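Local coordinates for protein fusarinine C esterase sidJ (Aspergillus fumigatus, PDB 6GUP) that hydrolyses the ester bonds of the siderophore fusarinine C to release fusarinine and iron, yet leaves triacetylfusarinine C uncut, at residues S167-I172 against S253-D258; G125-L130 against S247-F252; G11-L16 against Y28-T33; T32-H37 against P64-L69; E193-M198 against V212-A217. One frame throughout, in Å; residues are numbered along the deposited sequence.

Interaction 1: residues S167-I172 against S253-D258; sequences SDREAI and SSDLSD
Arg169 and Asp255 reach for each other from opposite directions, and their guanidinium and carboxylate planes are nearly parallel, 2° apart, but slightly stepped. The grip is end-on and twofold: NH2 of Arg169 binds OD1 of Asp255 at 2.9 Å, and NH1 of Arg169 binds OD2 at 3.1 Å, each oxygen being met on its syn side about 20° out of the carboxylate plane. The arginine chain is extended from CG to NE, which carries the charge from the first turn of the helix out to Asp255. The same NH2 makes a weak second bond to Ser253 OG. Beside this bridge Glu170 turns its carboxylate to Ser254. Its OE2 takes the hydroxyl of Ser254 OG on the syn lone pair at 2.7 Å, while OE1 receives Ser254 N from above the carboxylate plane at 3.0 Å. The two bonds pin one serine through side chain and backbone together. Nearby, OE2 of Glu170 stands 4.2 Å from OD1 of Asp255, a like-charge approach that Arg169 probably eases. Ser167 completes the set. With OG anti to the backbone N (chi1 169°), it accepts from Glu170 N and donates to Ser253 OG, 2.7 Å from Ser167 OG; Ser253 OG is bonded in turn to the carboxylate of Asp250. The arrangement is an N-capped first turn of helix 168-178 docked on a type I beta turn, Ser253 to Leu256, within the region between strands 159-163 and 278-283, where many alpha/beta-hydrolases carry their cap.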
# COMPACT_ATOMS: atom_id res chain seq x y z
N SER A 167 -11.11 -20.80 -1.53
CA SER A 167 -9.84 -21.47 -1.27
C SER A 167 -8.86 -21.22 -2.42
O SER A 167 -9.15 -21.57 -3.57
CB SER A 167 -10.05 -22.97 -1.09
OG SER A 167 -8.82 -23.67 -1.09
N ASP A 168 -7.72 -20.60 -2.10
CA ASP A 168 -6.63 -20.42 -3.07
C ASP A 168 -6.06 -21.77 -3.51
O ASP A 168 -5.73 -21.94 -4.68
CB ASP A 168 -5.50 -19.57 -2.47
CG ASP A 168 -5.87 -18.10 -2.34
OD1 ASP A 168 -6.43 -17.53 -3.29
OD2 ASP A 168 -5.58 -17.52 -1.27
N ARG A 169 -5.95 -22.70 -2.57
CA ARG A 169 -5.52 -24.07 -2.86
C ARG A 169 -6.41 -24.71 -3.93
O ARG A 169 -5.90 -25.25 -4.92
CB ARG A 169 -5.52 -24.92 -1.58
CG ARG A 169 -5.56 -26.42 -1.83
CD ARG A 169 -5.52 -27.23 -0.55
NE ARG A 169 -5.81 -28.63 -0.86
CZ ARG A 169 -7.00 -29.23 -0.77
NH1 ARG A 169 -7.11 -30.51 -1.11
NH2 ARG A 169 -8.09 -28.59 -0.32
N GLU A 170 -7.72 -24.67 -3.72
CA GLU A 170 -8.68 -25.23 -4.68
C GLU A 170 -8.78 -24.43 -5.97
O GLU A 170 -9.11 -24.99 -7.02
CB GLU A 170 -10.06 -25.42 -4.04
CG GLU A 170 -10.12 -26.61 -3.10
CD GLU A 170 -11.52 -26.94 -2.64
OE1 GLU A 170 -12.27 -26.01 -2.28
OE2 GLU A 170 -11.86 -28.14 -2.61
N ALA A 171 -8.51 -23.12 -5.91
CA ALA A 171 -8.43 -22.29 -7.11
C ALA A 171 -7.27 -22.69 -8.01
O ALA A 171 -7.41 -22.70 -9.24
CB ALA A 171 -8.33 -20.81 -6.74
N ILE A 172 -6.13 -23.03 -7.41
CA ILE A 172 -4.96 -23.51 -8.16
C ILE A 172 -5.22 -24.89 -8.78
O ILE A 172 -4.85 -25.13 -9.93
CB ILE A 172 -3.68 -23.51 -7.29
CG1 ILE A 172 -3.28 -22.07 -6.95
CG2 ILE A 172 -2.52 -24.20 -8.01
CD1 ILE A 172 -2.24 -21.93 -5.87
N SER A 253 -11.54 -24.36 2.04
CA SER A 253 -11.54 -25.55 1.18
C SER A 253 -12.75 -26.45 1.46
O SER A 253 -13.14 -26.64 2.61
CB SER A 253 -10.25 -26.37 1.32
OG SER A 253 -9.22 -25.82 0.52
N SER A 254 -13.32 -27.00 0.39
CA SER A 254 -14.54 -27.81 0.46
C SER A 254 -14.35 -29.19 1.09
O SER A 254 -15.33 -29.79 1.55
CB SER A 254 -15.16 -27.96 -0.93
OG SER A 254 -14.33 -28.72 -1.79
N ASP A 255 -13.12 -29.69 1.13
CA ASP A 255 -12.82 -31.02 1.69
C ASP A 255 -12.28 -31.00 3.14
O ASP A 255 -11.78 -32.02 3.62
CB ASP A 255 -11.88 -31.81 0.76
CG ASP A 255 -10.50 -31.17 0.62
OD1 ASP A 255 -10.35 -29.96 0.90
OD2 ASP A 255 -9.55 -31.89 0.22
N LEU A 256 -12.39 -29.85 3.82
CA LEU A 256 -12.05 -29.77 5.24
C LEU A 256 -13.11 -30.52 6.05
O LEU A 256 -14.29 -30.46 5.74
CB LEU A 256 -11.97 -28.32 5.72
CG LEU A 256 -10.93 -27.40 5.08
CD1 LEU A 256 -10.97 -26.03 5.75
CD2 LEU A 256 -9.52 -27.98 5.16
N SER A 257 -12.66 -31.21 7.10
CA SER A 257 -13.56 -31.98 7.96
C SER A 257 -14.38 -31.07 8.88
O SER A 257 -14.05 -29.90 9.06
CB SER A 257 -12.76 -32.97 8.81
OG SER A 257 -11.94 -32.30 9.75
N ASP A 258 -15.43 -31.64 9.46
CA ASP A 258 -16.25 -30.94 10.45
C ASP A 258 -15.47 -30.61 11.72
O ASP A 258 -15.77 -29.62 12.39
CB ASP A 258 -17.51 -31.76 10.80
CG ASP A 258 -18.54 -31.77 9.69
OD1 ASP A 258 -18.79 -30.71 9.08
OD2 ASP A 258 -19.11 -32.85 9.42

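Interaction 2: residues G125-L130 against S247-F252; sequences GSQCVL and SEDDLF
Leu251 N donates to Asp249 O at 2.8 Å, closing an inverse gamma turn centred on Asp250, and this tight bend sets Leu251 and Phe252 against Gln127 and Leu130 of the helix. Across the contact itself the packing is chiefly apolar. The Phe252 ring enters edge first: its CZ lies 3.7 Å from Ser126 O, in the plane of the ring. CE2 of Phe252 meets Gln127 CG obliquely at 3.7 Å, and on the other flank CE1 touches Leu130 CD2. One face of the ring lies against its own neighbour, with Leu251 CB 3.9 Å above the plane and over the centre. Leu251 also sends CD1 to the helix backbone, 3.8 Å from Gln127 CA. Leu130, its CG anti to the backbone N (chi1 -178°), brings CD2 alongside Leu251 CB and Phe252, its side chain antiparallel to both of theirs. Gln127 extends beyond CG toward Asp249, but its OE1 meets OD1 of Asp249 at 3.5 Å as two acceptors that do not bond; the Asp249 carboxylate has a salt bridge to Arg233 instead. Trp302 meets the Phe252 ring at an angle from outside the two segments. Gly125 closes the GHSTG sequence around Ser123, so this buried contact packs the loop against the helix that follows what is probably the nucleophile elbow of an alpha/beta-hydrolase.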
# COMPACT_ATOMS: atom_id res chain seq x y z
N GLY A 125 -9.52 -11.23 1.71
CA GLY A 125 -9.84 -10.43 2.89
C GLY A 125 -10.82 -11.11 3.84
O GLY A 125 -10.86 -10.78 5.03
N SER A 126 -11.61 -12.05 3.32
CA SER A 126 -12.48 -12.90 4.14
C SER A 126 -11.73 -13.78 5.14
O SER A 126 -12.27 -14.11 6.20
CB SER A 126 -13.35 -13.79 3.25
OG SER A 126 -14.17 -13.01 2.40
N GLN A 127 -10.49 -14.15 4.81
CA GLN A 127 -9.61 -14.87 5.75
C GLN A 127 -9.38 -14.03 7.01
O GLN A 127 -9.47 -14.55 8.12
CB GLN A 127 -8.25 -15.19 5.12
CG GLN A 127 -8.29 -16.18 3.96
CD GLN A 127 -6.97 -16.26 3.21
OE1 GLN A 127 -5.91 -15.95 3.75
NE2 GLN A 127 -7.04 -16.68 1.95
N CYS A 128 -9.09 -12.74 6.82
CA CYS A 128 -8.90 -11.81 7.94
C CYS A 128 -10.14 -11.69 8.83
O CYS A 128 -10.01 -11.57 10.05
CB CYS A 128 -8.52 -10.41 7.42
SG CYS A 128 -7.15 -10.40 6.25
N VAL A 129 -11.33 -11.75 8.22
CA VAL A 129 -12.60 -11.66 8.96
C VAL A 129 -12.79 -12.88 9.86
O VAL A 129 -13.04 -12.73 11.06
CB VAL A 129 -13.81 -11.50 8.00
CG1 VAL A 129 -15.13 -11.53 8.76
CG2 VAL A 129 -13.70 -10.21 7.20
N LEU A 130 -12.66 -14.08 9.29
CA LEU A 130 -12.81 -15.33 10.06
C LEU A 130 -11.69 -15.50 11.10
O LEU A 130 -11.95 -16.00 12.20
CB LEU A 130 -12.86 -16.55 9.12
CG LEU A 130 -13.05 -17.94 9.75
CD1 LEU A 130 -14.24 -17.99 10.70
CD2 LEU A 130 -13.21 -18.99 8.66
N SER A 247 -3.35 -25.48 6.41
CA SER A 247 -2.53 -24.29 6.66
C SER A 247 -3.38 -23.11 7.15
O SER A 247 -4.61 -23.18 7.18
CB SER A 247 -1.78 -23.89 5.39
OG SER A 247 -2.65 -23.37 4.40
N GLU A 248 -2.69 -22.03 7.53
CA GLU A 248 -3.33 -20.79 8.01
C GLU A 248 -4.29 -20.19 6.98
O GLU A 248 -5.39 -19.75 7.33
CB GLU A 248 -2.25 -19.75 8.37
CG GLU A 248 -2.78 -18.40 8.82
CD GLU A 248 -1.68 -17.40 9.09
OE1 GLU A 248 -0.99 -17.00 8.13
OE2 GLU A 248 -1.51 -16.99 10.26
N ASP A 249 -3.87 -20.17 5.72
CA ASP A 249 -4.67 -19.61 4.62
C ASP A 249 -5.88 -20.48 4.27
O ASP A 249 -6.94 -19.96 3.92
CB ASP A 249 -3.82 -19.42 3.36
CG ASP A 249 -2.67 -18.45 3.57
OD1 ASP A 249 -2.84 -17.45 4.29
OD2 ASP A 249 -1.59 -18.69 2.99
N ASP A 250 -5.71 -21.80 4.38
CA ASP A 250 -6.71 -22.75 3.91
C ASP A 250 -7.89 -22.88 4.90
O ASP A 250 -8.02 -23.88 5.61
CB ASP A 250 -6.04 -24.11 3.64
CG ASP A 250 -6.93 -25.06 2.85
OD1 ASP A 250 -7.84 -24.59 2.15
OD2 ASP A 250 -6.70 -26.29 2.93
N LEU A 251 -8.73 -21.85 4.91
CA LEU A 251 -9.92 -21.79 5.75
C LEU A 251 -11.18 -22.24 5.01
O LEU A 251 -12.13 -22.72 5.64
CB LEU A 251 -10.13 -20.37 6.28
CG LEU A 251 -9.04 -19.81 7.20
CD1 LEU A 251 -9.19 -18.30 7.36
CD2 LEU A 251 -9.07 -20.49 8.56
N PHE A 252 -11.19 -22.10 3.68
CA PHE A 252 -12.41 -22.21 2.88
C PHE A 252 -12.44 -23.38 1.88
O PHE A 252 -13.28 -23.40 0.98
CB PHE A 252 -12.66 -20.89 2.14
CG PHE A 252 -12.65 -19.68 3.04
CD1 PHE A 252 -13.51 -19.60 4.13
CD2 PHE A 252 -11.78 -18.61 2.80
CE1 PHE A 252 -13.51 -18.49 4.96
CE2 PHE A 252 -11.78 -17.50 3.63
CZ PHE A 252 -12.64 -17.44 4.71

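Interaction 3: residues G11-L16 against Y28-T33; sequences GLPGIL and YTTTTT
Tyr28 comes first, its CA 4.4 Å from Gly14 CA in an antiparallel, non-hydrogen-bonded pair whose side chains diverge. Its CA-CB bond points away from strand 12-18, yet the ring comes back to it. With CG anti to the carbonyl carbon (chi1 -68°), the tyrosine offers its ring edge, and Leu12 CD1 lies in the ring plane 3.6 Å from CE2 of Tyr28. Leu55 and Ala59 of helix 55-61 also touch this side chain, and Phe26 meets its ring edge-to-face. Next, Thr29 N donates to Pro13 O at 3.2 Å. The same Pro13 O stands close to Thr29 O, an approach of two acceptors that does not bond. The methyl of Thr29 does the apolar work: held between its own backbone N and carbonyl carbon, CG2 reaches Ile15 CG1 at 3.8 Å and Gly14 CA at 3.9 Å. At Thr30 the chain is already turning off, and its CG2 meets the rim of the Pro13 ring, 4.0 Å from CG of that proline. Residues 12-15 and 28-30 run 100° apart overall, and Thr31 to Thr33 swing clear of the strand. Strand 12-18 is the outermost of its chain, but a strand of the second subunit pairs antiparallel with it. The contact is therefore the end of the antiparallel strand pair 12-18 and 24-28, where residues 29-33 leave the sheet, at the edge through which that sheet continues into the other half of the dimer.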
# COMPACT_ATOMS: atom_id res chain seq x y z
N GLY A 11 -12.56 10.47 -9.81
CA GLY A 11 -12.21 9.85 -8.53
C GLY A 11 -13.39 9.76 -7.57
O GLY A 11 -14.51 10.11 -7.94
N LEU A 12 -13.13 9.29 -6.36
CA LEU A 12 -14.16 9.20 -5.32
C LEU A 12 -13.79 10.07 -4.11
O LEU A 12 -12.73 9.86 -3.51
CB LEU A 12 -14.39 7.74 -4.90
CG LEU A 12 -15.22 6.91 -5.90
CD1 LEU A 12 -15.23 5.44 -5.50
CD2 LEU A 12 -16.65 7.42 -6.04
N PRO A 13 -14.66 11.05 -3.75
CA PRO A 13 -14.36 11.91 -2.60
C PRO A 13 -14.37 11.18 -1.26
O PRO A 13 -15.10 10.20 -1.09
CB PRO A 13 -15.48 12.96 -2.63
CG PRO A 13 -16.03 12.91 -4.01
CD PRO A 13 -15.89 11.48 -4.43
N GLY A 14 -13.58 11.68 -0.32
CA GLY A 14 -13.51 11.07 1.00
C GLY A 14 -12.51 11.70 1.94
O GLY A 14 -12.04 12.82 1.71
N ILE A 15 -12.18 10.97 3.01
CA ILE A 15 -11.25 11.41 4.05
C ILE A 15 -10.19 10.33 4.25
O ILE A 15 -10.53 9.18 4.52
CB ILE A 15 -11.98 11.67 5.39
CG1 ILE A 15 -13.13 12.68 5.19
CG2 ILE A 15 -11.00 12.18 6.45
CD1 ILE A 15 -13.92 13.00 6.44
N LEU A 16 -8.92 10.72 4.14
CA LEU A 16 -7.80 9.82 4.44
C LEU A 16 -7.39 9.98 5.90
O LEU A 16 -6.97 11.06 6.32
CB LEU A 16 -6.61 10.11 3.52
CG LEU A 16 -5.44 9.12 3.59
CD1 LEU A 16 -5.85 7.75 3.06
CD2 LEU A 16 -4.25 9.65 2.80
N TYR A 28 -15.07 6.84 2.61
CA TYR A 28 -15.80 7.34 1.44
C TYR A 28 -16.90 8.25 1.96
O TYR A 28 -17.74 7.82 2.74
CB TYR A 28 -16.43 6.20 0.63
CG TYR A 28 -15.44 5.30 -0.08
CD1 TYR A 28 -14.63 4.42 0.63
CD2 TYR A 28 -15.33 5.32 -1.47
CE1 TYR A 28 -13.73 3.59 -0.02
CE2 TYR A 28 -14.43 4.49 -2.13
CZ TYR A 28 -13.63 3.63 -1.40
OH TYR A 28 -12.74 2.81 -2.04
N THR A 29 -16.90 9.51 1.52
CA THR A 29 -17.92 10.46 1.93
C THR A 29 -17.99 11.66 1.00
O THR A 29 -16.95 12.22 0.61
CB THR A 29 -17.73 10.92 3.40
OG1 THR A 29 -18.75 11.88 3.74
CG2 THR A 29 -16.35 11.54 3.64
N THR A 30 -19.21 12.04 0.63
CA THR A 30 -19.47 13.21 -0.19
C THR A 30 -20.26 14.30 0.53
O THR A 30 -20.42 15.39 -0.03
CB THR A 30 -20.26 12.82 -1.46
OG1 THR A 30 -21.54 12.29 -1.10
CG2 THR A 30 -19.50 11.78 -2.28
N THR A 31 -20.74 14.05 1.76
CA THR A 31 -21.75 14.94 2.36
C THR A 31 -21.68 15.19 3.87
O THR A 31 -20.98 14.50 4.62
CB THR A 31 -23.17 14.48 1.95
OG1 THR A 31 -24.17 15.33 2.54
CG2 THR A 31 -23.43 13.03 2.35
N THR A 32 -22.44 16.21 4.27
CA THR A 32 -22.64 16.66 5.66
C THR A 32 -23.34 15.63 6.56
O THR A 32 -23.20 15.69 7.79
CB THR A 32 -23.52 17.93 5.67
OG1 THR A 32 -23.24 18.73 4.51
CG2 THR A 32 -23.31 18.77 6.92
N THR A 33 -24.10 14.72 5.95
CA THR A 33 -25.02 13.82 6.64
C THR A 33 -24.39 13.05 7.80
O THR A 33 -23.19 12.76 7.80
CB THR A 33 -25.64 12.77 5.68
OG1 THR A 33 -24.60 11.98 5.10
CG2 THR A 33 -26.44 13.44 4.56

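Interaction 4: residues T32-H37 against P64-L69; sequences TTRKPH and PTEWSL
Lys35 lays its side chain along the backbone that runs from Thr65 to Ser68. CB and CG both touch Ser68 CB, each at 4.1 Å. A bend at chi2, -69°, then turns the chain toward the carbonyls: CD comes 3.6 Å from Trp67 O, and CE lies 3.6 Å from Thr65 O. At the tip NZ donates to Thr65 O at 2.7 Å, from above the carbonyl plane, and makes a weak second bond to Trp67 O. Gln63 O, outside the segments, accepts from the same nitrogen. Two residues on, His37 joins the sheet in parallel with Trp67: His37 N bonds Glu66 O at 3.2 Å, and Ser68 N bonds His37 O. His37 CB sits over the face of the indole, 3.4 Å from the centroid of the Trp67 six-membered ring, as a CH-pi contact, while the imidazole itself meets the tryptophan obliquely. Leu349, Leu352 and Val353 of helix 335-353 also touch the indole. The carbonyl dipoles probably stabilise the ammonium of buried Lys35, joining the segment just before strand 37-42 to the loop before, and the first residue of, strand 67-72.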
# COMPACT_ATOMS: atom_id res chain seq x y z
N THR A 32 -22.44 16.21 4.27
CA THR A 32 -22.64 16.66 5.66
C THR A 32 -23.34 15.63 6.56
O THR A 32 -23.20 15.69 7.79
CB THR A 32 -23.52 17.93 5.67
OG1 THR A 32 -23.24 18.73 4.51
CG2 THR A 32 -23.31 18.77 6.92
N THR A 33 -24.10 14.72 5.95
CA THR A 33 -25.02 13.82 6.64
C THR A 33 -24.39 13.05 7.80
O THR A 33 -23.19 12.76 7.80
CB THR A 33 -25.64 12.77 5.68
OG1 THR A 33 -24.60 11.98 5.10
CG2 THR A 33 -26.44 13.44 4.56
N ARG A 34 -25.24 12.71 8.77
CA ARG A 34 -24.81 12.01 9.99
C ARG A 34 -24.48 10.55 9.67
O ARG A 34 -25.24 9.89 8.96
CB ARG A 34 -25.90 12.11 11.05
CG ARG A 34 -25.42 11.92 12.48
CD ARG A 34 -26.58 11.92 13.47
NE ARG A 34 -26.39 10.92 14.52
CZ ARG A 34 -25.62 11.06 15.60
NH1 ARG A 34 -24.92 12.18 15.82
NH2 ARG A 34 -25.54 10.06 16.47
N LYS A 35 -23.37 10.06 10.21
CA LYS A 35 -22.84 8.72 9.94
C LYS A 35 -22.34 8.08 11.23
O LYS A 35 -21.14 7.87 11.39
CB LYS A 35 -21.68 8.80 8.94
CG LYS A 35 -22.00 9.41 7.60
CD LYS A 35 -22.92 8.54 6.77
CE LYS A 35 -23.04 9.12 5.37
NZ LYS A 35 -24.03 8.42 4.52
N PRO A 36 -23.25 7.75 12.16
CA PRO A 36 -22.83 7.10 13.40
C PRO A 36 -22.27 5.67 13.22
O PRO A 36 -21.51 5.21 14.07
CB PRO A 36 -24.11 7.08 14.25
CG PRO A 36 -25.22 7.13 13.26
CD PRO A 36 -24.72 7.93 12.10
N HIS A 37 -22.65 5.01 12.12
CA HIS A 37 -22.28 3.62 11.86
C HIS A 37 -21.16 3.52 10.81
O HIS A 37 -20.97 4.43 10.00
CB HIS A 37 -23.51 2.85 11.40
CG HIS A 37 -24.72 3.09 12.25
ND1 HIS A 37 -24.75 2.80 13.60
CD2 HIS A 37 -25.94 3.60 11.95
CE1 HIS A 37 -25.93 3.12 14.09
NE2 HIS A 37 -26.67 3.61 13.11
N PRO A 64 -27.22 7.96 1.03
CA PRO A 64 -28.41 8.32 1.84
C PRO A 64 -28.48 7.73 3.26
O PRO A 64 -29.26 8.22 4.08
CB PRO A 64 -29.58 7.80 0.99
CG PRO A 64 -28.99 6.74 0.13
CD PRO A 64 -27.62 7.23 -0.19
N THR A 65 -27.68 6.70 3.55
CA THR A 65 -27.79 5.94 4.80
C THR A 65 -27.00 6.59 5.95
O THR A 65 -26.33 7.61 5.76
CB THR A 65 -27.30 4.48 4.60
OG1 THR A 65 -25.89 4.47 4.35
CG2 THR A 65 -28.02 3.81 3.43
N GLU A 66 -27.10 5.98 7.13
CA GLU A 66 -26.29 6.36 8.31
C GLU A 66 -24.97 5.57 8.43
O GLU A 66 -24.32 5.61 9.48
CB GLU A 66 -27.14 6.22 9.58
CG GLU A 66 -28.18 7.32 9.76
CD GLU A 66 -28.79 7.33 11.15
OE1 GLU A 66 -29.22 6.26 11.63
OE2 GLU A 66 -28.84 8.42 11.76
N TRP A 67 -24.57 4.87 7.37
CA TRP A 67 -23.31 4.13 7.31
C TRP A 67 -22.32 4.84 6.40
O TRP A 67 -22.69 5.29 5.31
CB TRP A 67 -23.54 2.73 6.76
CG TRP A 67 -24.42 1.89 7.61
CD1 TRP A 67 -25.79 1.86 7.61
CD2 TRP A 67 -24.01 0.93 8.60
NE1 TRP A 67 -26.25 0.96 8.53
CE2 TRP A 67 -25.18 0.37 9.15
CE3 TRP A 67 -22.76 0.50 9.06
CZ2 TRP A 67 -25.14 -0.60 10.16
CZ3 TRP A 67 -22.72 -0.47 10.06
CH2 TRP A 67 -23.90 -1.01 10.60
N SER A 68 -21.06 4.95 6.84
CA SER A 68 -19.96 5.38 5.97
C SER A 68 -19.00 4.21 5.75
O SER A 68 -18.73 3.43 6.66
CB SER A 68 -19.22 6.58 6.58
OG SER A 68 -18.43 6.21 7.68
N LEU A 69 -18.50 4.10 4.52
CA LEU A 69 -17.64 3.00 4.10
C LEU A 69 -16.17 3.36 4.35
O LEU A 69 -15.74 4.46 4.00
CB LEU A 69 -17.85 2.71 2.62
CG LEU A 69 -17.02 1.62 1.94
CD1 LEU A 69 -17.30 0.25 2.54
CD2 LEU A 69 -17.29 1.61 0.45

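Interaction 5: residues E193-M198 against V212-A217; sequences EKLTSM and VLLPLA
Met198 bends at chi3, 70°, which folds its CE across toward Pro215, and Leu214 answers with CG anti to its own carbonyl carbon (chi1 -59°). The methionine methyl points at the edge carbon CD of the Pro215 ring, 3.7 Å from Met198 CE. The same methyl is 3.9 Å from Leu214 CD2, a branch that also runs up beside Met198 CB; the methionine and leucine side chains lie alongside, pointing opposite ways. One turn earlier on the helix, Leu195 comes in across Leu214. Its CD2 touches Leu214 CB at 4.1 Å and lies 4.3 Å from Pro215 CD. Leu214 thus meets two helix residues three positions apart, through its CB and one methyl. Phe234 of helix 231-238 touches both Leu195 and Leu214, and Thr219 of helix 216-222 does the same. Pro215 is the N-cap residue of helix 216-222, a short way on from Val212 and Leu213, which pair antiparallel with a strand of the second subunit. This is apolar helix-to-linker packing, joining helix 185-205 to the short link that leads into helix 216-222, in the largely helical insertion between strands 159-163 and 278-283 of the alpha/beta-hydrolase fold.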
# COMPACT_ATOMS: atom_id res chain seq x y z
N GLU A 193 5.14 -27.34 -11.52
CA GLU A 193 6.06 -28.37 -11.02
C GLU A 193 7.44 -27.79 -10.72
O GLU A 193 8.06 -28.17 -9.72
CB GLU A 193 6.19 -29.52 -12.03
CG GLU A 193 4.91 -30.31 -12.28
CD GLU A 193 4.40 -31.06 -11.06
OE1 GLU A 193 5.23 -31.64 -10.32
OE2 GLU A 193 3.17 -31.09 -10.85
N LYS A 194 7.90 -26.89 -11.58
CA LYS A 194 9.15 -26.17 -11.35
C LYS A 194 9.05 -25.24 -10.14
O LYS A 194 9.98 -25.16 -9.34
CB LYS A 194 9.54 -25.37 -12.60
CG LYS A 194 10.96 -24.81 -12.59
CD LYS A 194 11.38 -24.37 -13.98
CE LYS A 194 12.54 -23.39 -13.96
NZ LYS A 194 12.79 -22.81 -15.31
N LEU A 195 7.91 -24.56 -9.99
CA LEU A 195 7.67 -23.67 -8.85
C LEU A 195 7.65 -24.40 -7.50
O LEU A 195 8.19 -23.88 -6.51
CB LEU A 195 6.36 -22.87 -9.02
CG LEU A 195 6.37 -21.68 -9.99
CD1 LEU A 195 4.96 -21.16 -10.19
CD2 LEU A 195 7.29 -20.56 -9.51
N THR A 196 7.02 -25.58 -7.45
CA THR A 196 7.03 -26.42 -6.24
C THR A 196 8.45 -26.87 -5.90
O THR A 196 8.89 -26.71 -4.76
CB THR A 196 6.12 -27.66 -6.38
OG1 THR A 196 6.38 -28.31 -7.63
CG2 THR A 196 4.65 -27.27 -6.31
N SER A 197 9.15 -27.41 -6.90
CA SER A 197 10.54 -27.85 -6.74
C SER A 197 11.47 -26.73 -6.24
O SER A 197 12.34 -26.97 -5.40
CB SER A 197 11.06 -28.41 -8.07
OG SER A 197 12.41 -28.83 -7.96
N MET A 198 11.27 -25.52 -6.78
CA MET A 198 11.99 -24.33 -6.30
C MET A 198 11.62 -23.99 -4.86
O MET A 198 12.50 -23.70 -4.04
CB MET A 198 11.67 -23.11 -7.18
CG MET A 198 12.32 -23.14 -8.55
SD MET A 198 11.67 -21.83 -9.61
CE MET A 198 12.39 -20.40 -8.82
N VAL A 212 12.83 -16.37 -0.15
CA VAL A 212 13.13 -16.51 -1.57
C VAL A 212 11.86 -16.19 -2.35
O VAL A 212 10.91 -16.97 -2.35
CB VAL A 212 13.63 -17.94 -1.92
CG1 VAL A 212 13.94 -18.06 -3.40
CG2 VAL A 212 14.86 -18.28 -1.09
N LEU A 213 11.85 -15.03 -3.01
CA LEU A 213 10.72 -14.62 -3.84
C LEU A 213 10.79 -15.36 -5.17
O LEU A 213 11.80 -15.29 -5.87
CB LEU A 213 10.73 -13.11 -4.08
CG LEU A 213 10.75 -12.19 -2.86
CD1 LEU A 213 10.68 -10.75 -3.32
CD2 LEU A 213 9.63 -12.50 -1.87
N LEU A 214 9.71 -16.07 -5.50
CA LEU A 214 9.64 -16.82 -6.75
C LEU A 214 9.34 -15.85 -7.90
O LEU A 214 8.76 -14.79 -7.67
CB LEU A 214 8.58 -17.92 -6.67
CG LEU A 214 8.79 -18.94 -5.54
CD1 LEU A 214 7.55 -19.81 -5.37
CD2 LEU A 214 10.02 -19.81 -5.80
N PRO A 215 9.73 -16.21 -9.14
CA PRO A 215 9.55 -15.29 -10.27
C PRO A 215 8.08 -14.97 -10.55
O PRO A 215 7.25 -15.88 -10.60
CB PRO A 215 10.17 -16.03 -11.46
CG PRO A 215 11.00 -17.11 -10.86
CD PRO A 215 10.33 -17.48 -9.58
N LEU A 216 7.79 -13.69 -10.72
CA LEU A 216 6.43 -13.22 -11.00
C LEU A 216 5.93 -13.75 -12.35
O LEU A 216 4.76 -14.11 -12.49
CB LEU A 216 6.36 -11.68 -10.94
CG LEU A 216 5.04 -10.95 -10.68
CD1 LEU A 216 4.08 -11.06 -11.85
CD2 LEU A 216 4.37 -11.37 -9.38
N ALA A 217 6.84 -13.81 -13.33
CA ALA A 217 6.55 -14.41 -14.64
C ALA A 217 5.92 -15.80 -14.52
O ALA A 217 4.95 -16.11 -15.22
CB ALA A 217 7.82 -14.49 -15.48

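Overall arrangement
Interactions 1 and 2 touch, their centres 11 Å apart: residues 247-252 run into 253-258, and Ser167 OG approaches Asp250 OD1 at 3.5 Å. Together they bind one loop to helices 125-134 and 168-178, and in interaction 2 the side chain of Ser126 lies near, without touching, the probable triad of Ser123, Asp286 and His327. Interaction 5 is nested in the loops that both close, its nearest atoms about 8 Å from interaction 1 and about 12 Å from interaction 2. Interactions 3 and 4, across the chain's centre from interaction 1, share Thr32 and Thr33, and Tyr28 N probably bonds Leu69 O at 2.8 Å. Interactions 3 and 5, centres about 42 Å apart, both reach the second subunit.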